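Putative hydrogenase (Pyrococcus furiosus, PDB 3LYU) probably acts as an FAD- and [2Fe-2S]-binding oxidoreductase, of which this is one alpha-beta domain. Local coordinates at residues V13-Y27 with W40-F54. Numbering follows the deposited sequence.
Sequences VPMEKFGKILAIGAY and WQEIGNDVTTLHVTF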
loop_
_atom_site.group_PDB
_atom_site.type_symbol
_atom_site.label_atom_id
_atom_site.label_comp_id
_atom_site.label_asym_id
_atom_site.label_seq_id
_atom_site.Cartn_x
_atom_site.Cartn_y
_atom_site.Cartn_z
ATOM N N VAL B 13 -9.153 5.446 -7.496
ATOM C CA VAL B 13 -10.055 6.184 -6.627
ATOM C C VAL B 13 -11.346 5.401 -6.431
ATOM O O VAL B 13 -11.725 4.605 -7.295
ATOM C CB VAL B 13 -10.336 7.582 -7.255
ATOM C CG1 VAL B 13 -11.305 7.458 -8.432
ATOM C CG2 VAL B 13 -10.840 8.539 -6.213
ATOM N N PRO B 14 -12.013 5.583 -5.278
ATOM C CA PRO B 14 -13.271 4.893 -4.975
ATOM C C PRO B 14 -14.473 5.554 -5.654
ATOM O O PRO B 14 -14.578 6.779 -5.700
ATOM C CB PRO B 14 -13.340 4.976 -3.454
ATOM C CG PRO B 14 -12.701 6.279 -3.174
ATOM C CD PRO B 14 -11.491 6.246 -4.072
HETATM N N MSE B 15 -15.382 4.735 -6.173
HETATM C CA MSE B 15 -16.565 5.241 -6.856
HETATM C C MSE B 15 -17.810 5.276 -5.979
HETATM O O MSE B 15 -18.649 4.386 -6.062
HETATM C CB MSE B 15 -16.829 4.391 -8.094
HETATM C CG MSE B 15 -15.886 4.693 -9.256
HETATM SE SE MSE B 15 -15.994 6.570 -9.778
HETATM C CE MSE B 15 -14.171 7.093 -9.656
ATOM N N GLU B 16 -17.936 6.310 -5.149
ATOM C CA GLU B 16 -19.083 6.435 -4.249
ATOM C C GLU B 16 -19.719 7.801 -4.334
ATOM O O GLU B 16 -19.198 8.703 -4.986
ATOM C CB GLU B 16 -18.657 6.215 -2.799
ATOM C CG GLU B 16 -17.884 4.940 -2.561
ATOM C CD GLU B 16 -17.603 4.699 -1.100
ATOM O OE1 GLU B 16 -17.166 5.651 -0.405
ATOM O OE2 GLU B 16 -17.816 3.554 -0.656
ATOM N N LYS B 17 -20.855 7.950 -3.667
ATOM C CA LYS B 17 -21.533 9.230 -3.639
ATOM C C LYS B 17 -21.063 9.922 -2.378
ATOM O O LYS B 17 -21.493 9.573 -1.276
ATOM C CB LYS B 17 -23.052 9.058 -3.587
ATOM C CG LYS B 17 -23.678 8.562 -4.875
ATOM C CD LYS B 17 -25.184 8.767 -4.839
ATOM C CE LYS B 17 -25.851 8.203 -6.082
ATOM N NZ LYS B 17 -27.327 8.460 -6.099
ATOM N N PHE B 18 -20.156 10.879 -2.531
ATOM C CA PHE B 18 -19.652 11.627 -1.387
ATOM C C PHE B 18 -20.502 12.885 -1.253
ATOM O O PHE B 18 -20.534 13.524 -0.198
ATOM C CB PHE B 18 -18.178 12.004 -1.584
ATOM C CG PHE B 18 -17.261 10.820 -1.775
ATOM C CD1 PHE B 18 -17.138 10.213 -3.023
ATOM C CD2 PHE B 18 -16.516 10.316 -0.708
ATOM C CE1 PHE B 18 -16.284 9.121 -3.213
ATOM C CE2 PHE B 18 -15.660 9.224 -0.885
ATOM C CZ PHE B 18 -15.543 8.623 -2.145
ATOM N N GLY B 19 -21.199 13.218 -2.333
ATOM C CA GLY B 19 -22.042 14.386 -2.336
ATOM C C GLY B 19 -21.468 15.436 -3.250
ATOM O O GLY B 19 -21.413 15.228 -4.456
ATOM N N LYS B 20 -21.042 16.559 -2.673
ATOM C CA LYS B 20 -20.475 17.657 -3.441
ATOM C C LYS B 20 -18.958 17.558 -3.404
ATOM O O LYS B 20 -18.351 17.638 -2.341
ATOM C CB LYS B 20 -20.938 18.995 -2.872
ATOM C CG LYS B 20 -20.606 20.170 -3.774
ATOM C CD LYS B 20 -21.253 21.451 -3.294
ATOM C CE LYS B 20 -20.971 22.599 -4.245
ATOM N NZ LYS B 20 -21.626 23.855 -3.784
ATOM N N ILE B 21 -18.355 17.389 -4.579
ATOM C CA ILE B 21 -16.913 17.220 -4.680
ATOM C C ILE B 21 -16.184 18.340 -5.421
ATOM O O ILE B 21 -16.631 18.820 -6.456
ATOM C CB ILE B 21 -16.560 15.862 -5.380
ATOM C CG1 ILE B 21 -17.283 14.702 -4.680
ATOM C CG2 ILE B 21 -15.038 15.637 -5.356
ATOM C CD1 ILE B 21 -17.211 13.387 -5.417
ATOM N N LEU B 22 -15.052 18.751 -4.868
ATOM C CA LEU B 22 -14.239 19.771 -5.485
ATOM C C LEU B 22 -13.016 19.036 -6.023
ATOM O O LEU B 22 -12.104 18.688 -5.265
ATOM C CB LEU B 22 -13.808 20.817 -4.453
ATOM C CG LEU B 22 -12.758 21.795 -4.988
ATOM C CD1 LEU B 22 -13.267 22.462 -6.268
ATOM C CD2 LEU B 22 -12.435 22.830 -3.947
ATOM N N ALA B 23 -13.011 18.774 -7.324
ATOM C CA ALA B 23 -11.893 18.089 -7.948
ATOM C C ALA B 23 -10.944 19.141 -8.541
ATOM O O ALA B 23 -11.306 19.855 -9.471
ATOM C CB ALA B 23 -12.405 17.150 -9.026
ATOM N N ILE B 24 -9.734 19.227 -7.984
ATOM C CA ILE B 24 -8.724 20.195 -8.416
ATOM C C ILE B 24 -7.600 19.596 -9.270
ATOM O O ILE B 24 -7.113 18.496 -9.003
ATOM C CB ILE B 24 -8.084 20.873 -7.201
ATOM C CG1 ILE B 24 -9.171 21.446 -6.308
ATOM C CG2 ILE B 24 -7.163 21.978 -7.649
ATOM C CD1 ILE B 24 -8.650 21.984 -5.027
ATOM N N GLY B 25 -7.196 20.331 -10.298
ATOM C CA GLY B 25 -6.130 19.871 -11.162
ATOM C C GLY B 25 -5.201 21.025 -11.430
ATOM O O GLY B 25 -5.603 22.016 -12.024
ATOM N N ALA B 26 -3.960 20.916 -10.972
ATOM C CA ALA B 26 -2.984 21.975 -11.191
ATOM C C ALA B 26 -2.142 21.659 -12.423
ATOM O O ALA B 26 -1.709 20.526 -12.623
ATOM C CB ALA B 26 -2.099 22.121 -9.973
ATOM N N TYR B 27 -1.914 22.666 -13.252
ATOM C CA TYR B 27 -1.121 22.490 -14.460
ATOM C C TYR B 27 -1.706 21.348 -15.296
ATOM O O TYR B 27 -2.910 21.312 -15.518
ATOM C CB TYR B 27 0.359 22.216 -14.103
ATOM C CG TYR B 27 1.040 23.299 -13.265
ATOM C CD1 TYR B 27 1.225 23.139 -11.891
ATOM C CD2 TYR B 27 1.476 24.495 -13.850
ATOM C CE1 TYR B 27 1.820 24.140 -11.120
ATOM C CE2 TYR B 27 2.073 25.503 -13.085
ATOM C CZ TYR B 27 2.242 25.322 -11.722
ATOM O OH TYR B 27 2.826 26.322 -10.961
ATOM N N TRP B 40 -17.340 10.584 -11.373
ATOM C CA TRP B 40 -17.977 10.896 -10.099
ATOM C C TRP B 40 -19.311 11.594 -10.313
ATOM O O TRP B 40 -20.250 11.381 -9.560
ATOM C CB TRP B 40 -17.081 11.778 -9.236
ATOM C CG TRP B 40 -16.110 11.009 -8.400
ATOM C CD1 TRP B 40 -16.242 9.716 -7.961
ATOM C CD2 TRP B 40 -14.903 11.507 -7.806
ATOM N NE1 TRP B 40 -15.195 9.381 -7.129
ATOM C CE2 TRP B 40 -14.361 10.461 -7.014
ATOM C CE3 TRP B 40 -14.230 12.740 -7.860
ATOM C CZ2 TRP B 40 -13.178 10.610 -6.278
ATOM C CZ3 TRP B 40 -13.051 12.890 -7.126
ATOM C CH2 TRP B 40 -12.538 11.824 -6.343
ATOM N N GLN B 41 -19.391 12.429 -11.341
ATOM C CA GLN B 41 -20.615 13.150 -11.647
ATOM C C GLN B 41 -21.685 12.143 -12.045
ATOM O O GLN B 41 -22.796 12.177 -11.533
ATOM C CB GLN B 41 -20.368 14.144 -12.791
ATOM C CG GLN B 41 -21.522 15.103 -13.089
ATOM C CD GLN B 41 -21.681 16.232 -12.063
ATOM O OE1 GLN B 41 -22.633 17.013 -12.134
ATOM N NE2 GLN B 41 -20.750 16.324 -11.117
ATOM N N GLU B 42 -21.336 11.235 -12.951
ATOM C CA GLU B 42 -22.264 10.201 -13.433
ATOM C C GLU B 42 -22.772 9.294 -12.304
ATOM O O GLU B 42 -23.894 8.787 -12.362
ATOM C CB GLU B 42 -21.569 9.341 -14.501
ATOM C CG GLU B 42 -22.490 8.511 -15.373
ATOM C CD GLU B 42 -23.377 9.381 -16.236
ATOM O OE1 GLU B 42 -22.864 10.399 -16.769
ATOM O OE2 GLU B 42 -24.580 9.049 -16.390
ATOM N N ILE B 43 -21.930 9.090 -11.290
ATOM C CA ILE B 43 -22.253 8.247 -10.136
ATOM C C ILE B 43 -23.183 8.941 -9.138
ATOM O O ILE B 43 -23.670 8.326 -8.193
ATOM C CB ILE B 43 -20.937 7.754 -9.430
ATOM C CG1 ILE B 43 -20.779 6.254 -9.657
ATOM C CG2 ILE B 43 -20.949 8.057 -7.939
ATOM C CD1 ILE B 43 -20.726 5.847 -11.132
ATOM N N GLY B 44 -23.428 10.225 -9.350
ATOM C CA GLY B 44 -24.327 10.938 -8.467
ATOM C C GLY B 44 -23.697 11.985 -7.572
ATOM O O GLY B 44 -24.308 12.404 -6.581
ATOM N N ASN B 45 -22.482 12.404 -7.920
ATOM C CA ASN B 45 -21.755 13.411 -7.158
ATOM C C ASN B 45 -21.836 14.782 -7.828
ATOM O O ASN B 45 -21.792 14.888 -9.047
ATOM C CB ASN B 45 -20.284 13.010 -7.020
ATOM C CG ASN B 45 -20.097 11.773 -6.186
ATOM O OD1 ASN B 45 -20.408 11.758 -5.002
ATOM N ND2 ASN B 45 -19.591 10.722 -6.801
ATOM N N ASP B 46 -21.956 15.829 -7.024
ATOM C CA ASP B 46 -22.003 17.191 -7.541
ATOM C C ASP B 46 -20.559 17.674 -7.567
ATOM O O ASP B 46 -20.120 18.385 -6.665
ATOM C CB ASP B 46 -22.827 18.084 -6.610
ATOM C CG ASP B 46 -22.792 19.546 -7.017
ATOM O OD1 ASP B 46 -23.344 19.885 -8.082
ATOM O OD2 ASP B 46 -22.208 20.360 -6.274
ATOM N N VAL B 47 -19.815 17.281 -8.592
ATOM C CA VAL B 47 -18.424 17.683 -8.662
ATOM C C VAL B 47 -18.222 18.963 -9.471
ATOM O O VAL B 47 -18.811 19.150 -10.534
ATOM C CB VAL B 47 -17.541 16.529 -9.233
ATOM C CG1 VAL B 47 -18.034 16.124 -10.601
ATOM C CG2 VAL B 47 -16.078 16.958 -9.295
ATOM N N THR B 48 -17.411 19.863 -8.927
ATOM C CA THR B 48 -17.089 21.118 -9.591
ATOM C C THR B 48 -15.565 21.066 -9.668
ATOM O O THR B 48 -14.886 20.915 -8.641
ATOM C CB THR B 48 -17.510 22.338 -8.761
ATOM O OG1 THR B 48 -16.545 22.562 -7.733
ATOM C CG2 THR B 48 -18.874 22.110 -8.117
ATOM N N THR B 49 -15.029 21.163 -10.880
ATOM C CA THR B 49 -13.589 21.087 -11.057
ATOM C C THR B 49 -12.917 22.435 -11.117
ATOM O O THR B 49 -13.492 23.421 -11.577
ATOM C CB THR B 49 -13.200 20.306 -12.344
ATOM O OG1 THR B 49 -13.777 20.943 -13.489
ATOM C CG2 THR B 49 -13.675 18.862 -12.264
ATOM N N LEU B 50 -11.683 22.481 -10.649
ATOM C CA LEU B 50 -10.933 23.719 -10.677
ATOM C C LEU B 50 -9.604 23.455 -11.358
ATOM O O LEU B 50 -8.878 22.550 -10.965
ATOM C CB LEU B 50 -10.704 24.235 -9.251
ATOM C CG LEU B 50 -9.628 25.322 -9.089
ATOM C CD1 LEU B 50 -10.062 26.589 -9.792
ATOM C CD2 LEU B 50 -9.368 25.586 -7.617
ATOM N N HIS B 51 -9.296 24.221 -12.393
ATOM C CA HIS B 51 -8.031 24.051 -13.084
ATOM C C HIS B 51 -7.219 25.321 -12.922
ATOM O O HIS B 51 -7.600 26.374 -13.451
ATOM C CB HIS B 51 -8.234 23.783 -14.583
ATOM C CG HIS B 51 -6.961 23.470 -15.317
ATOM N ND1 HIS B 51 -6.837 23.596 -16.683
ATOM C CD2 HIS B 51 -5.761 23.024 -14.871
ATOM C CE1 HIS B 51 -5.617 23.243 -17.049
ATOM N NE2 HIS B 51 -4.944 22.891 -15.968
ATOM N N VAL B 52 -6.109 25.232 -12.190
ATOM C CA VAL B 52 -5.245 26.394 -12.000
ATOM C C VAL B 52 -3.961 26.128 -12.774
ATOM O O VAL B 52 -3.241 25.163 -12.507
ATOM C CB VAL B 52 -4.930 26.646 -10.502
ATOM C CG1 VAL B 52 -4.166 27.955 -10.350
ATOM C CG2 VAL B 52 -6.224 26.685 -9.692
ATOM N N THR B 53 -3.694 26.979 -13.758
ATOM C CA THR B 53 -2.501 26.828 -14.589
ATOM C C THR B 53 -2.194 28.166 -15.256
ATOM O O THR B 53 -2.850 29.159 -14.952
ATOM C CB THR B 53 -2.722 25.733 -15.661
ATOM O OG1 THR B 53 -1.471 25.400 -16.269
ATOM C CG2 THR B 53 -3.700 26.207 -16.734
ATOM N N PHE B 54 -1.201 28.203 -16.144
ATOM C CA PHE B 54 -0.841 29.440 -16.843
ATOM C C PHE B 54 -1.742 29.658 -18.051
ATOM O O PHE B 54 -2.230 28.700 -18.640
ATOM C CB PHE B 54 0.627 29.401 -17.270
ATOM C CG PHE B 54 1.587 29.460 -16.119
ATOM C CD1 PHE B 54 1.567 30.539 -15.239
ATOM C CD2 PHE B 54 2.510 28.443 -15.912
ATOM C CE1 PHE B 54 2.452 30.610 -14.167
ATOM C CE2 PHE B 54 3.403 28.501 -14.842
ATOM C CZ PHE B 54 3.374 29.591 -13.966
#
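Asn45 stitches the loop ahead of strand 20-26 to the end of helix 29-42, and shows how one buried amide can bind two chain segments at once. Asn45 OD1 accepts, in its own carbonyl plane, from Phe18 N at 2.6 Å and Gly19 N at 3.1 Å, while ND2 gives one hydrogen to Glu16 O (2.7 Å) and the other to Trp40 O. Four bonds thus fix the rotation of the amide. Ile21 CD1 rests against it, 3.4 Å from Asn45 CG, and also lies over one face of the Trp40 indole, toward its rim. The extended Ile21 branch (chi2 170°) ends with CD1 in the corner between amide and indole. Trp40 NE1 donates almost straight, in the ring plane, to Pro14 O at 3.0 Å. SE of selenomethionine Met15 makes an oblique Met-aromatic contact with the five-membered ring of Trp40, and Phe18 turns its edge toward the same ring in an offset edge-to-face pair.

Beyond this end the segments run as neighbouring parallel strands of a beta-alpha-beta unit within an open parallel sheet, consistent with the nucleotide-binding domain of ferredoxin reductase-like proteins. The ladder runs from Asp46 N to Gly19 O as far as Tyr27 N to Val52 O. On the face beneath helix 29-42, Ala23 CB packs against Val47 CG2. The His51 ring lies edge-on to Gly25 O and Tyr27 O, and His51 NE2 donates to Tyr27 O (2.6 Å), 18° out of the ring plane. Tyr27 then sets its edge toward the face of Phe54, planes 60° apart.

Farther out, a Schellman motif at Gly44 ends the helix and turns the chain into Asn45. Phe112 of strand 110-114 meets Trp40 edge-to-face, and Met15 of a second subunit packs on Met15.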